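PDB 4QVS: S-layer domain-containing protein from Ruminiclostridium thermocellum ATCC 27405, which is of unknown function but probably has a concanavalin A-like lectin/glucanase fold and may bind carbohydrate at the cell surface. Local coordinates for residues Val77-Ile82 with Leu102-Asp107; Ala140-Gly145 with Thr149-Gly154; Gly177-Ser182 with Gly199-Phe204. All coordinates share one frame; numbering follows the deposited sequence.

Overall arrangement
The three contacts follow one another along the chain, do not touch and share no strand; the centres of contacts 2 and 3 lie about 17 Å apart. Contact 1 is a partly buried meeting of strand ends and loops with no hydrogen bond across it. Contact 2 is fully buried and alone joins neighbouring strands of one hairpin, by paired backbone hydrogen bonds. Contact 3 is also buried, yet purely apolar across its segments, with a sodium site beside it. All three touch the second subunit, whose strands extend this chain's sheets and which supplies four sodium ligands at contact 3, an arrangement consistent with an intertwined dimer.

Contact 1 of 3, residues Val77-Ile82 with Leu102-Asp107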
# COMPACT_ATOMS: atom_id res chain seq x y z
N VAL A 77 6.81 -11.79 -8.97
CA VAL A 77 6.37 -12.70 -7.96
C VAL A 77 4.86 -12.87 -7.83
O VAL A 77 4.13 -11.91 -8.02
CB VAL A 77 6.93 -12.28 -6.58
CG1 VAL A 77 6.73 -10.80 -6.31
CG2 VAL A 77 6.31 -13.12 -5.48
N ARG A 78 4.41 -14.09 -7.52
CA ARG A 78 3.00 -14.36 -7.20
C ARG A 78 2.95 -14.95 -5.79
O ARG A 78 3.24 -16.12 -5.58
CB ARG A 78 2.33 -15.32 -8.19
CG ARG A 78 0.81 -15.39 -8.01
CD ARG A 78 0.12 -16.30 -9.04
NE ARG A 78 0.47 -17.71 -8.86
CZ ARG A 78 -0.18 -18.57 -8.08
NH1 ARG A 78 -1.24 -18.19 -7.37
NH2 ARG A 78 0.24 -19.83 -7.98
N LEU A 79 2.56 -14.12 -4.82
CA LEU A 79 2.51 -14.50 -3.42
C LEU A 79 1.26 -15.28 -3.03
O LEU A 79 0.15 -14.72 -3.00
CB LEU A 79 2.61 -13.24 -2.60
CG LEU A 79 2.83 -13.47 -1.13
CD1 LEU A 79 4.21 -14.15 -0.97
CD2 LEU A 79 2.76 -12.17 -0.36
N ASP A 80 1.44 -16.56 -2.71
CA ASP A 80 0.31 -17.45 -2.39
C ASP A 80 -0.07 -17.53 -0.92
O ASP A 80 -1.09 -18.11 -0.59
CB ASP A 80 0.57 -18.83 -2.95
CG ASP A 80 0.65 -18.82 -4.45
OD1 ASP A 80 0.18 -17.83 -5.06
OD2 ASP A 80 1.19 -19.78 -5.00
N THR A 81 0.74 -16.94 -0.05
CA THR A 81 0.39 -16.84 1.37
C THR A 81 0.89 -15.51 1.91
O THR A 81 2.09 -15.20 1.82
CB THR A 81 0.97 -17.95 2.26
OG1 THR A 81 0.52 -19.23 1.81
CG2 THR A 81 0.49 -17.77 3.72
N ILE A 82 -0.04 -14.76 2.48
CA ILE A 82 0.23 -13.50 3.14
C ILE A 82 0.77 -13.79 4.54
O ILE A 82 0.09 -14.41 5.34
CB ILE A 82 -1.07 -12.67 3.33
CG1 ILE A 82 -1.77 -12.43 1.97
CG2 ILE A 82 -0.77 -11.36 4.06
CD1 ILE A 82 -0.89 -11.77 0.93
N LEU A 102 15.06 -9.12 1.38
CA LEU A 102 13.75 -8.53 1.03
C LEU A 102 12.76 -9.50 1.61
O LEU A 102 12.91 -10.70 1.42
CB LEU A 102 13.52 -8.39 -0.47
CG LEU A 102 12.14 -7.81 -0.88
CD1 LEU A 102 12.06 -6.33 -0.61
CD2 LEU A 102 11.90 -8.04 -2.36
N THR A 103 11.77 -8.98 2.34
CA THR A 103 10.81 -9.83 2.95
C THR A 103 9.35 -9.38 2.67
O THR A 103 9.07 -8.19 2.43
CB THR A 103 11.01 -9.82 4.45
OG1 THR A 103 10.96 -8.48 4.90
CG2 THR A 103 12.43 -10.39 4.84
N ALA A 104 8.48 -10.38 2.68
CA ALA A 104 7.05 -10.20 2.68
C ALA A 104 6.69 -9.99 4.15
O ALA A 104 7.31 -10.61 5.04
CB ALA A 104 6.38 -11.45 2.14
N GLU A 105 5.75 -9.09 4.41
CA GLU A 105 5.35 -8.76 5.77
C GLU A 105 3.99 -9.34 6.21
O GLU A 105 3.31 -10.03 5.43
CB GLU A 105 5.42 -7.24 5.94
CG GLU A 105 6.81 -6.69 5.66
CD GLU A 105 7.84 -7.20 6.66
OE1 GLU A 105 7.89 -6.65 7.78
OE2 GLU A 105 8.62 -8.11 6.32
N SER A 106 3.62 -9.10 7.46
CA SER A 106 2.35 -9.62 8.02
C SER A 106 1.10 -9.35 7.21
O SER A 106 0.09 -9.98 7.44
CB SER A 106 2.08 -9.06 9.42
OG SER A 106 3.02 -9.54 10.34
N ASP A 107 1.17 -8.44 6.25
CA ASP A 107 -0.05 -8.02 5.57
C ASP A 107 -0.00 -7.81 4.07
O ASP A 107 -0.96 -7.29 3.49
CB ASP A 107 -0.50 -6.74 6.26
CG ASP A 107 0.68 -5.85 6.64
OD1 ASP A 107 1.86 -6.33 6.74
OD2 ASP A 107 0.41 -4.65 6.87
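A thin van der Waals contact without hydrogen bonds brings L79 and I82 against A104, S106 and D107, where strands 71-79 and 99-104 run out into loops, one end inside the protein and the other near the surface. At the buried end, L79 sets its CB toward the other segment, and CD2 lies 4.5 Å from CB of A104; alanine adds only a methyl to this loose apolar touch. At the outer end, I82 lays its CG2 methyl over main chain rather than side chain, 3.6 Å from C of D107 and 3.8 Å from O of S106. With chi1 at -57°, CG1 lies anti to the carbonyl carbon, which leaves CG2 anti to the backbone N and facing the turn. The CB atoms of S106 and D107 leave the backbone away from I82, as suits exposed loop residues.

Polar bonds brace each segment separately. OG1 of T103 is hydrogen-bonded to OE2 of E105 at 2.8 Å, from above the carboxylate plane, and has K111 O as another partner. R78 NH1 lies 2.7 Å from D80 OD1 in a charge pairing without a directed N-H. Strand 85-91 joins the two segments: Q85 touches L79, binds T81 O through its side-chain amide and pairs with A104 through the backbone, while V77 and R78 pair with an antiparallel strand of the second subunit.

Contact 2 of 3, residues Ala140-Gly145 with Thr149-Gly154; sequences AVTLSG and TLYING
A140 and Y151 face each other as a hydrogen-bonded antiparallel pair, A140 N reaching Y151 O at 3.0 Å and Y151 N reaching A140 O at 2.8 Å. Two residues along, T142 and T149 repeat the pattern, T149 N to T142 O at 2.8 Å and T142 N to T149 O at 3.0 Å. Between them V141 and L150 form the non-hydrogen-bonded pair, side by side on the other face, V141 CG2 meeting L150 CD2 at 4.0 Å.

On the face of A140, T142, T149 and Y151, the alanine methyl is small enough to sit beside CB of the tyrosine. T142 has OG1 between its backbone N and carbonyl carbon (chi1 66°), which sets that oxygen 3.4 Å from T149 CB and in plane with the edge of the Y151 ring; its CG2 lies 3.7 Å from Y151 CE1. Beta-branched residues suit such extended backbone.

Further out, I216 of helix 213-219 packs on both A140 and Y151, and strand 155-160 continues the sheet beyond L150. Residues 140 to 143 pair with a strand of the second subunit. The whole is a beta hairpin, strands 137-144 and 147-152, built into the antiparallel sheets characteristic of the concanavalin A-like fold.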
# COMPACT_ATOMS: atom_id res chain seq x y z
N ALA A 140 -7.32 9.53 7.04
CA ALA A 140 -7.39 10.99 7.07
C ALA A 140 -6.87 11.57 5.77
O ALA A 140 -6.04 10.96 5.10
CB ALA A 140 -6.60 11.54 8.24
N VAL A 141 -7.47 12.70 5.38
CA VAL A 141 -7.03 13.50 4.27
C VAL A 141 -6.76 14.86 4.86
O VAL A 141 -7.58 15.34 5.64
CB VAL A 141 -8.15 13.72 3.25
CG1 VAL A 141 -7.58 14.45 2.03
CG2 VAL A 141 -8.78 12.39 2.86
N THR A 142 -5.67 15.51 4.47
CA THR A 142 -5.32 16.88 4.91
C THR A 142 -4.99 17.73 3.69
O THR A 142 -4.33 17.25 2.74
CB THR A 142 -4.07 16.94 5.86
OG1 THR A 142 -2.89 16.54 5.15
CG2 THR A 142 -4.24 16.04 7.02
N LEU A 143 -5.46 18.98 3.67
CA LEU A 143 -5.11 19.93 2.59
C LEU A 143 -4.43 21.12 3.26
O LEU A 143 -4.99 21.73 4.17
CB LEU A 143 -6.32 20.39 1.77
CG LEU A 143 -6.01 21.33 0.59
CD1 LEU A 143 -5.33 20.60 -0.56
CD2 LEU A 143 -7.27 22.04 0.07
N SER A 144 -3.20 21.40 2.83
CA SER A 144 -2.40 22.49 3.37
C SER A 144 -1.80 23.25 2.21
O SER A 144 -0.76 22.85 1.67
CB SER A 144 -1.30 21.96 4.26
OG SER A 144 -0.32 22.95 4.47
N GLY A 145 -2.43 24.36 1.85
CA GLY A 145 -1.96 25.12 0.71
C GLY A 145 -2.16 24.18 -0.45
O GLY A 145 -3.17 23.50 -0.50
N THR A 149 -2.60 15.41 1.57
CA THR A 149 -1.99 14.17 2.07
C THR A 149 -2.99 13.11 2.55
O THR A 149 -3.95 13.41 3.26
CB THR A 149 -1.01 14.49 3.21
OG1 THR A 149 -0.07 15.46 2.74
CG2 THR A 149 -0.26 13.24 3.68
N LEU A 150 -2.74 11.87 2.16
CA LEU A 150 -3.53 10.74 2.61
C LEU A 150 -2.79 10.03 3.69
O LEU A 150 -1.57 9.79 3.57
CB LEU A 150 -3.71 9.72 1.50
CG LEU A 150 -4.76 10.04 0.47
CD1 LEU A 150 -4.69 9.06 -0.70
CD2 LEU A 150 -6.12 10.01 1.14
N TYR A 151 -3.55 9.64 4.71
CA TYR A 151 -3.03 8.89 5.83
C TYR A 151 -3.89 7.68 6.14
O TYR A 151 -5.13 7.76 6.14
CB TYR A 151 -3.05 9.73 7.10
CG TYR A 151 -2.18 10.93 7.13
CD1 TYR A 151 -2.62 12.17 6.67
CD2 TYR A 151 -0.93 10.86 7.72
CE1 TYR A 151 -1.82 13.29 6.74
CE2 TYR A 151 -0.12 11.96 7.78
CZ TYR A 151 -0.55 13.16 7.30
OH TYR A 151 0.30 14.21 7.43
N ILE A 152 -3.22 6.56 6.44
CA ILE A 152 -3.86 5.33 6.92
C ILE A 152 -3.19 5.05 8.26
O ILE A 152 -1.98 5.04 8.33
CB ILE A 152 -3.68 4.14 5.99
CG1 ILE A 152 -4.41 4.40 4.66
CG2 ILE A 152 -4.23 2.89 6.66
CD1 ILE A 152 -4.24 3.31 3.64
N ASN A 153 -3.97 4.86 9.31
CA ASN A 153 -3.43 4.72 10.66
C ASN A 153 -2.27 5.66 10.99
O ASN A 153 -1.28 5.25 11.59
CB ASN A 153 -3.03 3.27 10.94
CG ASN A 153 -4.21 2.35 10.94
OD1 ASN A 153 -5.24 2.64 11.57
ND2 ASN A 153 -4.09 1.24 10.25
N GLY A 154 -2.38 6.91 10.56
CA GLY A 154 -1.38 7.94 10.89
C GLY A 154 -0.08 7.93 10.11
O GLY A 154 0.85 8.66 10.46

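Contact 3 of 3, residues Gly177-Ser182 with Gly199-Phe204. With NA (sodium ion), chain C.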
# COMPACT_ATOMS: atom_id res chain seq x y z
N GLY A 177 -23.11 16.83 1.59
CA GLY A 177 -22.12 15.85 2.02
C GLY A 177 -22.76 14.53 2.32
O GLY A 177 -23.83 14.48 2.95
N TYR A 178 -22.12 13.46 1.82
CA TYR A 178 -22.48 12.10 2.16
C TYR A 178 -21.30 11.31 2.69
O TYR A 178 -20.16 11.61 2.39
CB TYR A 178 -22.88 11.33 0.92
CG TYR A 178 -24.07 11.85 0.16
CD1 TYR A 178 -25.25 12.14 0.80
CD2 TYR A 178 -24.00 11.98 -1.22
CE1 TYR A 178 -26.38 12.58 0.09
CE2 TYR A 178 -25.12 12.40 -1.95
CZ TYR A 178 -26.28 12.73 -1.28
OH TYR A 178 -27.34 13.15 -1.97
N ILE A 179 -21.60 10.28 3.44
CA ILE A 179 -20.62 9.27 3.78
C ILE A 179 -21.21 8.04 3.15
O ILE A 179 -22.31 7.64 3.50
CB ILE A 179 -20.47 9.02 5.29
CG1 ILE A 179 -19.93 10.25 5.99
CG2 ILE A 179 -19.53 7.87 5.55
CD1 ILE A 179 -19.89 10.15 7.51
N GLY A 180 -20.48 7.40 2.25
CA GLY A 180 -20.93 6.14 1.68
C GLY A 180 -21.78 6.17 0.41
O GLY A 180 -22.20 5.12 -0.09
N LYS A 181 -21.98 7.37 -0.12
CA LYS A 181 -22.76 7.57 -1.31
C LYS A 181 -22.03 8.69 -2.02
O LYS A 181 -21.35 9.50 -1.38
CB LYS A 181 -24.18 8.01 -0.93
CG LYS A 181 -25.14 8.41 -2.05
CD LYS A 181 -26.49 8.78 -1.46
CE LYS A 181 -27.43 9.36 -2.53
NZ LYS A 181 -28.76 9.55 -1.95
N SER A 182 -22.10 8.64 -3.34
CA SER A 182 -21.65 9.72 -4.16
C SER A 182 -22.87 10.37 -4.87
O SER A 182 -23.85 9.70 -5.16
CB SER A 182 -20.77 9.21 -5.26
OG SER A 182 -20.46 10.26 -6.16
N GLY A 199 -19.47 -1.35 4.76
CA GLY A 199 -18.58 -1.30 5.91
C GLY A 199 -19.12 -0.55 7.09
O GLY A 199 -20.32 -0.22 7.15
N MSE A 200 -18.22 -0.26 8.03
CA MSE A 200 -18.54 0.48 9.22
C MSE A 200 -17.72 1.74 9.27
O MSE A 200 -16.66 1.82 8.63
CB MSE A 200 -18.31 -0.38 10.46
CG MSE A 200 -19.19 -1.64 10.50
SE MSE A 200 -18.81 -2.48 12.24
CE MSE A 200 -20.53 -2.56 13.15
N ILE A 201 -18.24 2.75 9.98
CA ILE A 201 -17.58 4.06 10.09
C ILE A 201 -17.77 4.59 11.48
O ILE A 201 -18.84 4.42 12.04
CB ILE A 201 -18.23 5.12 9.16
CG1 ILE A 201 -18.02 4.74 7.69
CG2 ILE A 201 -17.66 6.53 9.43
CD1 ILE A 201 -16.66 5.05 7.12
N ASP A 202 -16.76 5.27 12.02
CA ASP A 202 -16.90 5.82 13.38
C ASP A 202 -16.05 7.08 13.46
O ASP A 202 -15.14 7.27 12.68
CB ASP A 202 -16.47 4.78 14.43
CG ASP A 202 -17.19 4.93 15.79
OD1 ASP A 202 -17.70 6.02 16.16
OD2 ASP A 202 -17.25 3.92 16.53
N ASP A 203 -16.36 7.90 14.46
CA ASP A 203 -15.63 9.13 14.76
C ASP A 203 -15.30 9.91 13.53
O ASP A 203 -14.13 10.17 13.28
CB ASP A 203 -14.38 8.83 15.63
CG ASP A 203 -14.74 8.35 17.01
OD1 ASP A 203 -15.76 8.78 17.56
OD2 ASP A 203 -13.97 7.53 17.57
N PHE A 204 -16.34 10.34 12.78
CA PHE A 204 -16.09 11.11 11.59
C PHE A 204 -15.84 12.54 12.04
O PHE A 204 -16.67 13.16 12.72
CB PHE A 204 -17.27 11.03 10.64
CG PHE A 204 -16.96 11.52 9.27
CD1 PHE A 204 -17.11 12.84 8.94
CD2 PHE A 204 -16.56 10.63 8.29
CE1 PHE A 204 -16.85 13.28 7.66
CE2 PHE A 204 -16.31 11.05 7.00
CZ PHE A 204 -16.45 12.38 6.68
NA NA C . -18.71 5.60 18.03
O HOH W 1 -17.46 6.94 18.88
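I179 packs on F204 and I201 by apolar contact alone, with no hydrogen bond between the segments. The closest approach is a CH-pi contact: I179 CD1 stands over one face of the F204 ring, 3.7 Å from its centroid and 21° from its normal. The methyl is offset toward the rim, with I179 CD1 3.5 Å from F204 CD2. The two side chains come from opposite directions; F204 has CG anti to its backbone N (chi1 -166°), which carries the ring across to the isoleucine. The other branch of I179, CG2, meets I201 CG1 at 4.1 Å. A long branched residue suits this place because one arm can cover an aromatic face while the other meets an aliphatic neighbour.

Such buried aliphatic and aromatic residues are consistent with the packed antiparallel sheets of a concanavalin A-like fold, and here both segments pair with strands of the second subunit, whose I73 also packs on F204. The strand ends at I179; the next residue, G180, has backbone angles at which a CB would be jammed against the carbonyl O of I179.

Ionic and polar contacts gather on the far side of strand 200-207. D202 grips a sodium ion unequally, OD1 at 2.2 Å and OD2 at 2.7 Å. The backbone N of D203 donates to D202 OD1 at 2.9 Å, steadying the carboxylate. A water ligand of the ion donates to D203 OD1 at 2.8 Å. M10, D12, N45 and N47 of the second subunit supply the remaining ligands.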